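Chitinase (Thermococcus chitonophagus, PDB 5XSW) probably hydrolyses chitin as an endochitinase, this fragment pairing an N-terminal beta domain with a mainly helical domain that binds N-acetylglucosamine units. Local coordinates at residues G44-I49 against I86-S91; Q161-L166 against S448-F453; K212-T217 against I249-S254; L321-W326 against A356-V361. All blocks are in the same frame, centred on the assembly; numbering follows the deposited sequence.

Contact 1 of 4, residues G44-I49 against I86-S91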
# COMPACT_ATOMS: atom_id res chain seq x y z
N GLY A 44 -22.72 39.77 -1.48
CA GLY A 44 -21.76 40.77 -1.06
C GLY A 44 -20.38 40.52 -1.66
O GLY A 44 -20.20 39.61 -2.47
N LYS A 45 -19.39 41.31 -1.24
CA LYS A 45 -18.04 41.18 -1.78
C LYS A 45 -17.18 40.58 -0.70
O LYS A 45 -17.17 41.08 0.42
CB LYS A 45 -17.46 42.53 -2.22
CG LYS A 45 -15.93 42.50 -2.48
CD LYS A 45 -15.39 43.83 -3.08
CE LYS A 45 -15.01 43.70 -4.57
NZ LYS A 45 -14.37 44.93 -5.17
N VAL A 46 -16.49 39.48 -1.00
CA VAL A 46 -15.65 38.90 0.03
C VAL A 46 -14.43 39.81 0.24
O VAL A 46 -13.68 40.06 -0.70
CB VAL A 46 -15.17 37.46 -0.32
CG1 VAL A 46 -14.21 36.95 0.76
CG2 VAL A 46 -16.36 36.52 -0.51
N LEU A 47 -14.22 40.26 1.47
CA LEU A 47 -13.04 41.08 1.79
C LEU A 47 -11.85 40.24 2.26
O LEU A 47 -10.72 40.48 1.87
CB LEU A 47 -13.39 42.10 2.89
CG LEU A 47 -14.48 43.12 2.50
CD1 LEU A 47 -15.09 43.80 3.72
CD2 LEU A 47 -13.90 44.15 1.58
N SER A 48 -12.12 39.27 3.11
CA SER A 48 -11.08 38.37 3.60
C SER A 48 -11.67 37.10 4.24
O SER A 48 -12.74 37.14 4.86
CB SER A 48 -10.23 39.08 4.63
OG SER A 48 -10.98 39.14 5.83
N ILE A 49 -10.95 35.99 4.10
CA ILE A 49 -11.29 34.76 4.80
C ILE A 49 -9.99 34.28 5.43
O ILE A 49 -9.01 34.03 4.70
CB ILE A 49 -11.86 33.69 3.84
CG1 ILE A 49 -13.10 34.19 3.12
CG2 ILE A 49 -12.13 32.37 4.58
CD1 ILE A 49 -13.76 33.14 2.19
N ILE A 86 -14.73 35.16 8.24
CA ILE A 86 -15.11 35.65 6.92
C ILE A 86 -15.62 37.10 7.06
O ILE A 86 -16.51 37.37 7.86
CB ILE A 86 -16.23 34.81 6.29
CG1 ILE A 86 -15.82 33.32 6.21
CG2 ILE A 86 -16.67 35.39 4.94
CD1 ILE A 86 -17.02 32.41 6.15
N GLU A 87 -15.04 38.00 6.29
CA GLU A 87 -15.49 39.39 6.28
C GLU A 87 -16.07 39.74 4.93
O GLU A 87 -15.41 39.55 3.90
CB GLU A 87 -14.36 40.32 6.65
CG GLU A 87 -14.25 40.48 8.17
CD GLU A 87 -12.96 41.12 8.63
OE1 GLU A 87 -12.44 42.00 7.88
OE2 GLU A 87 -12.47 40.73 9.71
N ILE A 88 -17.31 40.25 4.94
CA ILE A 88 -18.05 40.52 3.72
C ILE A 88 -18.40 42.03 3.67
O ILE A 88 -18.83 42.61 4.68
CB ILE A 88 -19.37 39.73 3.68
CG1 ILE A 88 -19.15 38.22 3.80
CG2 ILE A 88 -20.15 40.01 2.35
CD1 ILE A 88 -18.60 37.62 2.55
N GLN A 89 -18.23 42.66 2.53
CA GLN A 89 -18.80 44.00 2.32
C GLN A 89 -20.24 43.92 1.79
O GLN A 89 -20.46 43.41 0.69
CB GLN A 89 -17.95 44.77 1.34
CG GLN A 89 -18.46 46.17 1.07
CD GLN A 89 -17.40 46.96 0.37
OE1 GLN A 89 -16.53 47.54 1.03
NE2 GLN A 89 -17.43 46.96 -0.97
N LYS A 90 -21.20 44.41 2.58
CA LYS A 90 -22.63 44.18 2.29
C LYS A 90 -23.07 44.74 0.93
O LYS A 90 -22.76 45.87 0.60
CB LYS A 90 -23.49 44.78 3.40
CG LYS A 90 -24.96 44.42 3.35
CD LYS A 90 -25.61 44.86 4.65
CE LYS A 90 -27.07 44.47 4.72
NZ LYS A 90 -27.68 44.85 6.02
N SER A 91 -23.80 43.95 0.15
CA SER A 91 -24.32 44.45 -1.11
C SER A 91 -25.23 43.40 -1.68
O SER A 91 -25.08 42.22 -1.36
CB SER A 91 -23.17 44.80 -2.07
OG SER A 91 -23.54 44.62 -3.40

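Contact 2 of 4, residues Q161-L166 against S448-F453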
# COMPACT_ATOMS: atom_id res chain seq x y z
N GLN A 161 -32.80 -13.73 -4.62
CA GLN A 161 -31.96 -14.88 -5.00
C GLN A 161 -30.55 -14.41 -5.40
O GLN A 161 -30.42 -13.38 -6.05
CB GLN A 161 -32.52 -15.67 -6.18
CG GLN A 161 -33.75 -16.57 -5.81
CD GLN A 161 -34.36 -17.20 -7.01
OE1 GLN A 161 -33.67 -17.61 -7.95
NE2 GLN A 161 -35.71 -17.28 -7.02
N ILE A 162 -29.52 -15.17 -5.00
CA ILE A 162 -28.14 -14.99 -5.51
C ILE A 162 -27.94 -15.95 -6.64
O ILE A 162 -28.17 -17.16 -6.47
CB ILE A 162 -27.07 -15.32 -4.45
CG1 ILE A 162 -27.30 -14.50 -3.20
CG2 ILE A 162 -25.64 -15.07 -5.02
CD1 ILE A 162 -26.64 -15.11 -2.01
N ILE A 163 -27.53 -15.45 -7.78
CA ILE A 163 -27.39 -16.31 -8.95
C ILE A 163 -25.91 -16.33 -9.41
O ILE A 163 -25.46 -15.45 -10.18
CB ILE A 163 -28.25 -15.80 -10.17
CG1 ILE A 163 -29.69 -15.46 -9.72
CG2 ILE A 163 -28.16 -16.80 -11.28
CD1 ILE A 163 -30.41 -16.67 -9.14
N ILE A 164 -25.16 -17.34 -8.98
CA ILE A 164 -23.81 -17.49 -9.48
C ILE A 164 -23.88 -18.50 -10.61
O ILE A 164 -24.27 -19.65 -10.40
CB ILE A 164 -22.86 -18.00 -8.39
CG1 ILE A 164 -22.73 -16.97 -7.27
CG2 ILE A 164 -21.49 -18.31 -8.99
CD1 ILE A 164 -21.99 -17.48 -6.05
N GLY A 165 -23.51 -18.08 -11.81
CA GLY A 165 -23.65 -18.95 -12.95
C GLY A 165 -22.39 -19.74 -13.20
O GLY A 165 -21.37 -19.19 -13.61
N LEU A 166 -22.47 -21.04 -12.94
CA LEU A 166 -21.32 -21.92 -13.12
C LEU A 166 -21.26 -22.37 -14.57
O LEU A 166 -21.45 -23.54 -14.88
CB LEU A 166 -21.42 -23.12 -12.18
CG LEU A 166 -21.72 -22.74 -10.73
CD1 LEU A 166 -21.92 -23.98 -9.87
CD2 LEU A 166 -20.61 -21.87 -10.16
N SER A 448 -31.31 -22.33 2.19
CA SER A 448 -30.71 -22.39 0.89
C SER A 448 -29.79 -21.16 0.68
O SER A 448 -30.21 -20.02 0.94
CB SER A 448 -31.75 -22.38 -0.20
OG SER A 448 -31.15 -22.09 -1.46
N TYR A 449 -28.57 -21.39 0.19
CA TYR A 449 -27.69 -20.25 -0.15
C TYR A 449 -28.38 -19.41 -1.24
O TYR A 449 -28.61 -18.22 -1.09
CB TYR A 449 -26.33 -20.75 -0.63
CG TYR A 449 -25.50 -19.60 -1.16
CD1 TYR A 449 -24.78 -18.80 -0.30
CD2 TYR A 449 -25.46 -19.33 -2.51
CE1 TYR A 449 -23.96 -17.72 -0.79
CE2 TYR A 449 -24.67 -18.24 -3.03
CZ TYR A 449 -23.93 -17.48 -2.16
OH TYR A 449 -23.16 -16.47 -2.68
N ARG A 450 -28.75 -20.06 -2.33
CA ARG A 450 -29.35 -19.35 -3.45
C ARG A 450 -30.63 -18.55 -3.06
O ARG A 450 -30.76 -17.36 -3.37
CB ARG A 450 -29.69 -20.35 -4.58
CG ARG A 450 -30.32 -19.61 -5.76
CD ARG A 450 -30.66 -20.54 -6.90
NE ARG A 450 -31.66 -19.92 -7.76
CZ ARG A 450 -32.09 -20.46 -8.91
NH1 ARG A 450 -31.57 -21.61 -9.37
NH2 ARG A 450 -33.02 -19.84 -9.61
N TYR A 451 -31.54 -19.20 -2.33
CA TYR A 451 -32.87 -18.61 -2.08
C TYR A 451 -32.96 -17.78 -0.81
O TYR A 451 -33.70 -16.80 -0.75
CB TYR A 451 -33.94 -19.74 -2.08
CG TYR A 451 -34.09 -20.38 -3.44
CD1 TYR A 451 -34.79 -19.75 -4.45
CD2 TYR A 451 -33.44 -21.57 -3.73
CE1 TYR A 451 -34.90 -20.34 -5.71
CE2 TYR A 451 -33.54 -22.15 -4.98
CZ TYR A 451 -34.26 -21.53 -5.96
OH TYR A 451 -34.33 -22.15 -7.19
N ASP A 452 -32.20 -18.17 0.22
CA ASP A 452 -32.37 -17.55 1.52
C ASP A 452 -31.25 -16.63 2.00
O ASP A 452 -31.46 -15.83 2.92
CB ASP A 452 -32.52 -18.65 2.59
CG ASP A 452 -33.73 -19.52 2.35
OD1 ASP A 452 -34.83 -18.95 2.11
OD2 ASP A 452 -33.57 -20.75 2.38
N PHE A 453 -30.02 -16.82 1.52
CA PHE A 453 -28.95 -16.15 2.27
C PHE A 453 -28.97 -14.60 2.16
O PHE A 453 -28.59 -13.91 3.11
CB PHE A 453 -27.54 -16.71 1.86
CG PHE A 453 -26.44 -16.27 2.81
CD1 PHE A 453 -26.47 -16.65 4.13
CD2 PHE A 453 -25.39 -15.45 2.37
CE1 PHE A 453 -25.49 -16.21 5.05
CE2 PHE A 453 -24.40 -15.01 3.24
CZ PHE A 453 -24.43 -15.38 4.59

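Contact 3 of 4, residues K212-T217 against I249-S254. With NAG (2-acetamido-2-deoxy-beta-D-glucopyranose), chain C; NDG (2-acetamido-2-deoxy-alpha-D-glucopyranose), chain B; GOL (glycerol), chain I; PO4 (phosphate ion), chain M.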
# COMPACT_ATOMS: atom_id res chain seq x y z
N LYS A 212 -9.06 -15.62 -13.28
CA LYS A 212 -7.94 -15.02 -14.02
C LYS A 212 -6.71 -14.92 -13.12
O LYS A 212 -5.58 -15.30 -13.54
CB LYS A 212 -8.34 -13.62 -14.57
CG LYS A 212 -7.15 -12.85 -15.18
CD LYS A 212 -6.53 -13.65 -16.36
CE LYS A 212 -5.05 -13.34 -16.49
NZ LYS A 212 -4.34 -14.14 -17.50
N GLU A 213 -6.88 -14.41 -11.91
CA GLU A 213 -5.73 -14.12 -11.03
C GLU A 213 -5.00 -15.36 -10.56
O GLU A 213 -3.76 -15.34 -10.45
CB GLU A 213 -6.17 -13.35 -9.78
CG GLU A 213 -6.57 -11.88 -10.14
CD GLU A 213 -5.39 -11.01 -10.53
OE1 GLU A 213 -5.67 -9.83 -10.87
OE2 GLU A 213 -4.20 -11.47 -10.42
N ASN A 214 -5.75 -16.42 -10.22
CA ASN A 214 -5.08 -17.63 -9.67
C ASN A 214 -5.95 -18.86 -9.73
O ASN A 214 -5.88 -19.70 -8.83
CB ASN A 214 -4.66 -17.32 -8.21
CG ASN A 214 -3.70 -18.35 -7.58
OD1 ASN A 214 -3.05 -19.15 -8.26
ND2 ASN A 214 -3.63 -18.33 -6.23
N TRP A 215 -6.77 -18.96 -10.76
CA TRP A 215 -7.60 -20.16 -10.95
C TRP A 215 -8.41 -20.43 -9.68
O TRP A 215 -8.65 -21.58 -9.35
CB TRP A 215 -6.70 -21.39 -11.28
CG TRP A 215 -6.25 -21.49 -12.70
CD1 TRP A 215 -5.01 -21.05 -13.22
CD2 TRP A 215 -6.99 -21.98 -13.83
NE1 TRP A 215 -4.95 -21.35 -14.56
CE2 TRP A 215 -6.15 -21.90 -14.97
CE3 TRP A 215 -8.28 -22.53 -13.99
CZ2 TRP A 215 -6.54 -22.35 -16.25
CZ3 TRP A 215 -8.67 -22.99 -15.27
CH2 TRP A 215 -7.81 -22.85 -16.39
N GLY A 216 -8.81 -19.41 -8.93
CA GLY A 216 -9.39 -19.69 -7.61
C GLY A 216 -10.75 -20.37 -7.74
O GLY A 216 -11.15 -21.17 -6.90
N THR A 217 -11.42 -20.12 -8.86
CA THR A 217 -12.86 -20.39 -9.01
C THR A 217 -13.14 -21.05 -10.35
O THR A 217 -14.23 -20.93 -10.87
CB THR A 217 -13.65 -19.06 -8.95
OG1 THR A 217 -12.99 -18.14 -9.86
CG2 THR A 217 -13.55 -18.47 -7.55
N ILE A 249 -6.54 -16.07 -3.78
CA ILE A 249 -7.04 -16.37 -5.12
C ILE A 249 -7.32 -15.08 -5.90
O ILE A 249 -7.44 -15.14 -7.09
CB ILE A 249 -8.31 -17.22 -5.07
CG1 ILE A 249 -9.43 -16.56 -4.25
CG2 ILE A 249 -8.01 -18.64 -4.39
CD1 ILE A 249 -10.82 -17.35 -4.36
N PHE A 250 -7.43 -13.95 -5.22
CA PHE A 250 -7.60 -12.61 -5.89
C PHE A 250 -6.29 -11.89 -6.15
O PHE A 250 -6.28 -10.83 -6.78
CB PHE A 250 -8.47 -11.73 -4.99
CG PHE A 250 -9.89 -12.28 -4.88
CD1 PHE A 250 -10.76 -12.16 -5.99
CD2 PHE A 250 -10.28 -12.99 -3.73
CE1 PHE A 250 -12.08 -12.68 -5.92
CE2 PHE A 250 -11.61 -13.55 -3.62
CZ PHE A 250 -12.50 -13.36 -4.71
N GLN A 251 -5.19 -12.42 -5.59
CA GLN A 251 -3.81 -11.83 -5.77
C GLN A 251 -3.78 -10.41 -5.33
O GLN A 251 -3.28 -9.52 -6.02
CB GLN A 251 -3.34 -11.98 -7.23
CG GLN A 251 -3.24 -13.50 -7.61
CD GLN A 251 -1.91 -14.12 -7.04
OE1 GLN A 251 -0.83 -13.82 -7.57
NE2 GLN A 251 -1.99 -14.89 -5.95
N VAL A 252 -4.35 -10.17 -4.16
CA VAL A 252 -4.24 -8.86 -3.54
C VAL A 252 -2.85 -8.79 -2.83
O VAL A 252 -2.61 -9.58 -1.93
CB VAL A 252 -5.35 -8.62 -2.48
CG1 VAL A 252 -5.08 -7.26 -1.75
CG2 VAL A 252 -6.78 -8.63 -3.14
N GLU A 253 -2.01 -7.83 -3.20
CA GLU A 253 -0.68 -7.66 -2.56
C GLU A 253 -0.70 -6.87 -1.28
O GLU A 253 -1.66 -6.13 -1.00
CB GLU A 253 0.28 -6.98 -3.56
CG GLU A 253 0.47 -7.89 -4.76
CD GLU A 253 1.52 -7.36 -5.75
OE1 GLU A 253 2.49 -6.71 -5.29
OE2 GLU A 253 1.36 -7.57 -6.97
N SER A 254 0.37 -6.98 -0.48
CA SER A 254 0.33 -6.28 0.78
C SER A 254 0.30 -4.75 0.67
O SER A 254 -0.26 -4.14 1.56
CB SER A 254 1.48 -6.72 1.71
OG SER A 254 2.72 -6.26 1.25
C1 NAG C . -1.59 -14.39 -12.92
C2 NAG C . -0.88 -14.09 -11.66
C3 NAG C . -1.34 -12.78 -11.06
C4 NAG C . -1.30 -11.64 -12.04
C5 NAG C . -2.08 -12.02 -13.24
C6 NAG C . -1.97 -10.91 -14.25
C7 NAG C . -0.05 -15.88 -10.07
C8 NAG C . -0.38 -17.00 -9.06
N2 NAG C . -1.10 -15.20 -10.71
O3 NAG C . -0.57 -12.40 -9.90
O4 NAG C . -1.99 -10.49 -11.52
O5 NAG C . -1.54 -13.25 -13.85
O6 NAG C . -2.64 -11.46 -15.37
O7 NAG C . 1.11 -15.52 -10.33
C1 NDG B . -1.20 -18.09 -16.78
C2 NDG B . -1.52 -16.63 -17.08
C3 NDG B . -1.17 -15.72 -15.96
C4 NDG B . -1.69 -16.16 -14.60
C5 NDG B . -1.29 -17.61 -14.33
C6 NDG B . -2.03 -18.20 -13.14
C7 NDG B . -1.45 -15.91 -19.48
C8 NDG B . -0.65 -15.44 -20.75
O5 NDG B . -1.69 -18.48 -15.42
O3 NDG B . -1.73 -14.42 -16.28
O4 NDG B . -0.96 -15.48 -13.57
O6 NDG B . -1.52 -19.50 -12.82
O7 NDG B . -2.67 -15.94 -19.45
N2 NDG B . -0.76 -16.25 -18.27
O1 NDG B . 0.15 -18.27 -16.73
C1 GOL I . -1.73 -6.40 -9.46
O1 GOL I . -2.16 -5.51 -8.47
C2 GOL I . -2.19 -7.74 -8.96
O2 GOL I . -1.82 -7.90 -7.58
C3 GOL I . -3.64 -8.01 -9.33
O3 GOL I . -3.85 -8.08 -10.74
P PO4 M . 4.34 -4.96 -1.68
O1 PO4 M . 3.09 -5.78 -1.55
O2 PO4 M . 5.36 -5.83 -2.35
O3 PO4 M . 4.94 -4.60 -0.35
O4 PO4 M . 3.99 -3.80 -2.52

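Contact 4 of 4, residues L321-W326 against A356-V361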
# COMPACT_ATOMS: atom_id res chain seq x y z
N LEU A 321 -23.15 8.06 -21.27
CA LEU A 321 -22.79 8.32 -22.68
C LEU A 321 -21.91 7.33 -23.38
O LEU A 321 -21.93 7.28 -24.61
CB LEU A 321 -22.08 9.68 -22.80
CG LEU A 321 -22.83 10.94 -22.32
CD1 LEU A 321 -21.94 12.16 -22.31
CD2 LEU A 321 -24.01 11.19 -23.24
N ALA A 322 -21.08 6.58 -22.63
CA ALA A 322 -20.09 5.72 -23.29
C ALA A 322 -20.76 4.74 -24.24
O ALA A 322 -21.77 4.13 -23.90
CB ALA A 322 -19.24 4.94 -22.24
N LYS A 323 -20.19 4.54 -25.42
CA LYS A 323 -20.78 3.55 -26.35
C LYS A 323 -20.53 2.10 -25.94
O LYS A 323 -21.28 1.22 -26.33
CB LYS A 323 -20.25 3.75 -27.78
CG LYS A 323 -20.94 4.91 -28.56
CD LYS A 323 -20.35 5.11 -29.98
CE LYS A 323 -20.66 6.55 -30.54
NZ LYS A 323 -19.86 6.92 -31.77
N ASP A 324 -19.47 1.84 -25.17
CA ASP A 324 -19.14 0.46 -24.76
C ASP A 324 -19.92 0.20 -23.44
O ASP A 324 -19.70 0.87 -22.41
CB ASP A 324 -17.61 0.30 -24.57
CG ASP A 324 -17.19 -1.10 -24.11
OD1 ASP A 324 -18.04 -1.94 -23.74
OD2 ASP A 324 -15.98 -1.37 -24.15
N PRO A 325 -20.88 -0.71 -23.48
CA PRO A 325 -21.66 -0.90 -22.27
C PRO A 325 -20.83 -1.55 -21.10
O PRO A 325 -21.25 -1.54 -19.95
CB PRO A 325 -22.79 -1.84 -22.75
CG PRO A 325 -22.17 -2.63 -23.83
CD PRO A 325 -21.25 -1.65 -24.55
N TRP A 326 -19.65 -2.07 -21.40
CA TRP A 326 -18.81 -2.70 -20.36
C TRP A 326 -17.68 -1.73 -19.95
O TRP A 326 -16.74 -2.13 -19.24
CB TRP A 326 -18.26 -4.02 -20.88
CG TRP A 326 -19.24 -5.16 -20.88
CD1 TRP A 326 -20.17 -5.45 -21.85
CD2 TRP A 326 -19.41 -6.15 -19.86
NE1 TRP A 326 -20.90 -6.56 -21.48
CE2 TRP A 326 -20.45 -7.01 -20.27
CE3 TRP A 326 -18.79 -6.38 -18.63
CZ2 TRP A 326 -20.89 -8.09 -19.50
CZ3 TRP A 326 -19.21 -7.46 -17.87
CH2 TRP A 326 -20.25 -8.30 -18.30
N ALA A 356 -12.94 8.30 -25.51
CA ALA A 356 -13.42 7.26 -24.57
C ALA A 356 -14.91 6.99 -24.75
O ALA A 356 -15.34 5.83 -24.91
CB ALA A 356 -13.17 7.67 -23.17
N ILE A 357 -15.72 8.06 -24.74
CA ILE A 357 -17.16 7.77 -24.84
C ILE A 357 -17.57 7.26 -26.23
O ILE A 357 -18.62 6.61 -26.36
CB ILE A 357 -18.05 8.96 -24.49
CG1 ILE A 357 -17.89 10.07 -25.49
CG2 ILE A 357 -17.85 9.43 -23.03
CD1 ILE A 357 -18.89 11.20 -25.20
N ASN A 358 -16.73 7.47 -27.25
CA ASN A 358 -17.08 6.99 -28.59
C ASN A 358 -16.53 5.65 -28.95
O ASN A 358 -16.79 5.13 -30.03
CB ASN A 358 -16.63 8.01 -29.66
CG ASN A 358 -17.55 9.24 -29.70
OD1 ASN A 358 -18.75 9.11 -29.87
ND2 ASN A 358 -16.98 10.41 -29.48
N ALA A 359 -15.75 5.06 -28.05
CA ALA A 359 -15.15 3.79 -28.37
C ALA A 359 -16.17 2.66 -28.26
O ALA A 359 -16.87 2.56 -27.25
CB ALA A 359 -13.91 3.51 -27.42
N GLU A 360 -16.22 1.78 -29.26
CA GLU A 360 -17.12 0.65 -29.20
C GLU A 360 -16.60 -0.41 -28.23
O GLU A 360 -17.38 -1.06 -27.56
CB GLU A 360 -17.30 0.02 -30.57
CG GLU A 360 -18.08 0.91 -31.55
CD GLU A 360 -18.57 0.15 -32.79
OE1 GLU A 360 -18.35 -1.09 -32.85
OE2 GLU A 360 -19.16 0.79 -33.69
N VAL A 361 -15.28 -0.59 -28.20
CA VAL A 361 -14.62 -1.43 -27.18
C VAL A 361 -13.53 -0.56 -26.56
O VAL A 361 -12.45 -0.41 -27.13
CB VAL A 361 -14.03 -2.67 -27.77
CG1 VAL A 361 -13.53 -3.64 -26.69
CG2 VAL A 361 -15.08 -3.37 -28.67
O HOH W 1 -17.06 3.54 -24.86

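Contact 1 of 4, residues G44-I49 against I86-S91
Strands 45-49 and 86-89, paired from Lys-45 with Gln-89 to Ile-49 with Ile-86, run antiparallel, their directions 147° apart and their axes approaching to 4.5 Å. Lys-45 N gives a hydrogen bond to Gln-89 O at 3.0 Å, and Gln-89 N returns one to Lys-45 O at 2.8 Å. Further on the regular alternation breaks. Leu-47 N and Ser-48 N both turn to the single carbonyl Glu-87 O, the first at 2.8 Å and the second only weakly, which makes a classic beta bulge; Glu-87 N then bonds back to Ser-48 O. The extra residue shifts the register by one and sends Leu-47 over the partner strand. With CG beside its own backbone N (chi1 -63°), Leu-47 lays CD1 along Gln-89, 3.5 Å from Gln-89 N. Strand 45-51 is an outer strand of a four-stranded antiparallel sheet in the N-terminal beta domain, while strand 80-89 pairs on its other edge with strand 12-21. One face is apolar: Val-46 CG2 touches Ile-88 CD1 at 3.9 Å, and Ile-49 and Ile-86 lie side by side. Val-66 and Tyr-59 meet Val-46 and Ile-49 from the second sheet. On the other face Ser-48 OG sits 3.7 Å from Glu-87 CB.

Contact 2 of 4, residues Q161-L166 against S448-F453
Gln-161 OE1 receives two hydrogen bonds from Arg-450, 3.1 Å from NE and 2.9 Å from NH2, a side-on grip by two nitrogens on one oxygen. The arginine chain, extended from CG to NE with CG opposite the backbone N (chi1 180°), carries the guanidinium out to Gln-161. The oxygen lies in the guanidinium plane, but both donors reach it from the same face of the amide, whose plane is turned 51° from the guanidinium. Gln-161 NE2 meets the edge of the Tyr-451 ring, 3.4 Å from CE1. Alongside, Ile-162 N bonds to Arg-450 O at 3.0 Å, on a lone pair in the carbonyl plane. Ile-162 CD1 stands over one face of the Tyr-449 ring, 3.9 Å from the centroid, a CH-pi contact. Ile-164 CD1 comes to Tyr-449 OH at 3.7 Å.

In the next shell, Tyr-451 OH lies over the guanidinium centre, while Gln-161 NE2 bonds to Asp-141 O and Tyr-139 O. Arg-450 NH2 also reaches Pro-142 O, and Tyr-449 OH bonds to Ala-189 O in helix 186-199. Behind them Ser-448 N-caps helix 449-461, its OG accepting from Tyr-451 N at 3.0 Å. Here, in the helical domain, the Gln-161 amide oxygen and the carbonyl of Pro-142 meet the buried guanidinium; its positive charge is probably stabilised by these carbonyl dipoles, with no carboxylate of the two segments bonded to it.

Contact 3 of 4, residues K212-T217 against I249-S254
Gly-216 lies against Ile-249 in the tight, buried half of this contact, with Gly-216 CA 3.7 Å from Ile-249 CG2. Ile-249 CG1 stands between its own N and carbonyl carbon (chi1 57°), which puts CG2 beside the backbone N and on the glycine. Phe-188 and Trp-289 close in on Ile-249 from neighbouring helices. Glu-213 CB and Asn-214 CB also press on Ile-249 O, while Asn-214 OD1 is taken by Gln-242 N.

Toward the sugars, where Gln-251 is partly exposed, the two segments meet loosely, and polar atoms of both turn to the ligand. Asn-214 ND2 and Gln-251 NE2 stay 3.8 Å apart, both turned to Gly-248 O, the Asn-214 bond being weak. The bend of Glu-213 at chi2 (-70°) brings its carboxylate alongside Gln-251, with OE2 3.3 Å from Gln-251 CB. The ligand is a chitobiose, two beta-1,4-linked units with the alpha sugar at the reducing end. Glu-213 OE2 accepts from O4 of the beta unit at 2.7 Å, and Gln-251 OE1 accepts from its O3, also at 2.7 Å; the acetamido N2 gives its hydrogen to Glu-213 O. One ring is thus gripped from both segments. Glu-213 OE1 bonds to His-374 NE2 and to a glycerol, probably from the crystallisation liquor, which also donates to Gln-251 O. Lys-212 NZ reaches O3 of the alpha unit at 2.9 Å, and Trp-215 offers its ring edge to O6 there. Together the end of helix 203-214 and the loop before helix 254-263 form one wall of the glycan-binding pocket.

Contact 4 of 4, residues L321-W326 against A356-V361
Lys-323 supplies both direct hydrogen bonds across this contact. Its backbone N gives to Ile-357 O at 2.8 Å, tilted 24° from the carbonyl plane, and Ala-322 CA adds a CA-H...O contact of 3.5 Å to the same Ile-357 O. The Lys-323 side chain, extended beyond CG, runs over the Asn-358 backbone until NZ makes a weak bond to Asn-358 OD1 at 3.1 Å. Asn-358 ND2 turns back, weakly, to Glu-354 O in helix 353-357.

A water takes the place of a direct bond one residue on. It accepts from Asp-324 N at 3.0 Å and donates to two carbonyls, that of Ala-356, in the last turn of helix 353-357, and that of Ala-359, in the loop after it. Two helix-to-helix connections of the helical domain run past each other here, one leading from helix 313-321 to 327-338, the other from 353-357 to 362-365.

Asp-324 serves both following helices. CG is anti to the backbone N (chi1 179°), which swings the carboxylate toward Val-361; OD2 bonds to Leu-362 N at the start of helix 362-365, and OD1 accepts from Trp-326 N at 2.8 Å, closing an Asx turn just before helix 327-338. OD2 is also close to Glu-330 OE2, a like charge that might raise the proton affinity of either acid.

Apolar contact is slight: Leu-321 CB lies 4.2 Å from Ile-357 CG2.

How the contacts relate
Contact 1 stands apart in the N-terminal beta domain, its centre 46 to 60 Å from those of the other three, which all belong to the helical domain. Contact 2 joins a loop before strand 168-169 to a helix near the C-terminal end, and contacts 3 and 4 lie in the chain between its segments. Contact 3 lines the glycan pocket; another N-acetylglucosamine lies about 14 Å from the side chain of Glu-213. The nearest atoms of contacts 2 and 3 are about 6 Å apart. Those of contacts 3 and 4 are about 13 Å apart. Helix 203-214 links contacts 2 and 3: its beginning meets Ile-164, and its end bears Glu-213. Helix 327-338, which follows contact 4, carries Asn-337, another residue of the glycan pocket.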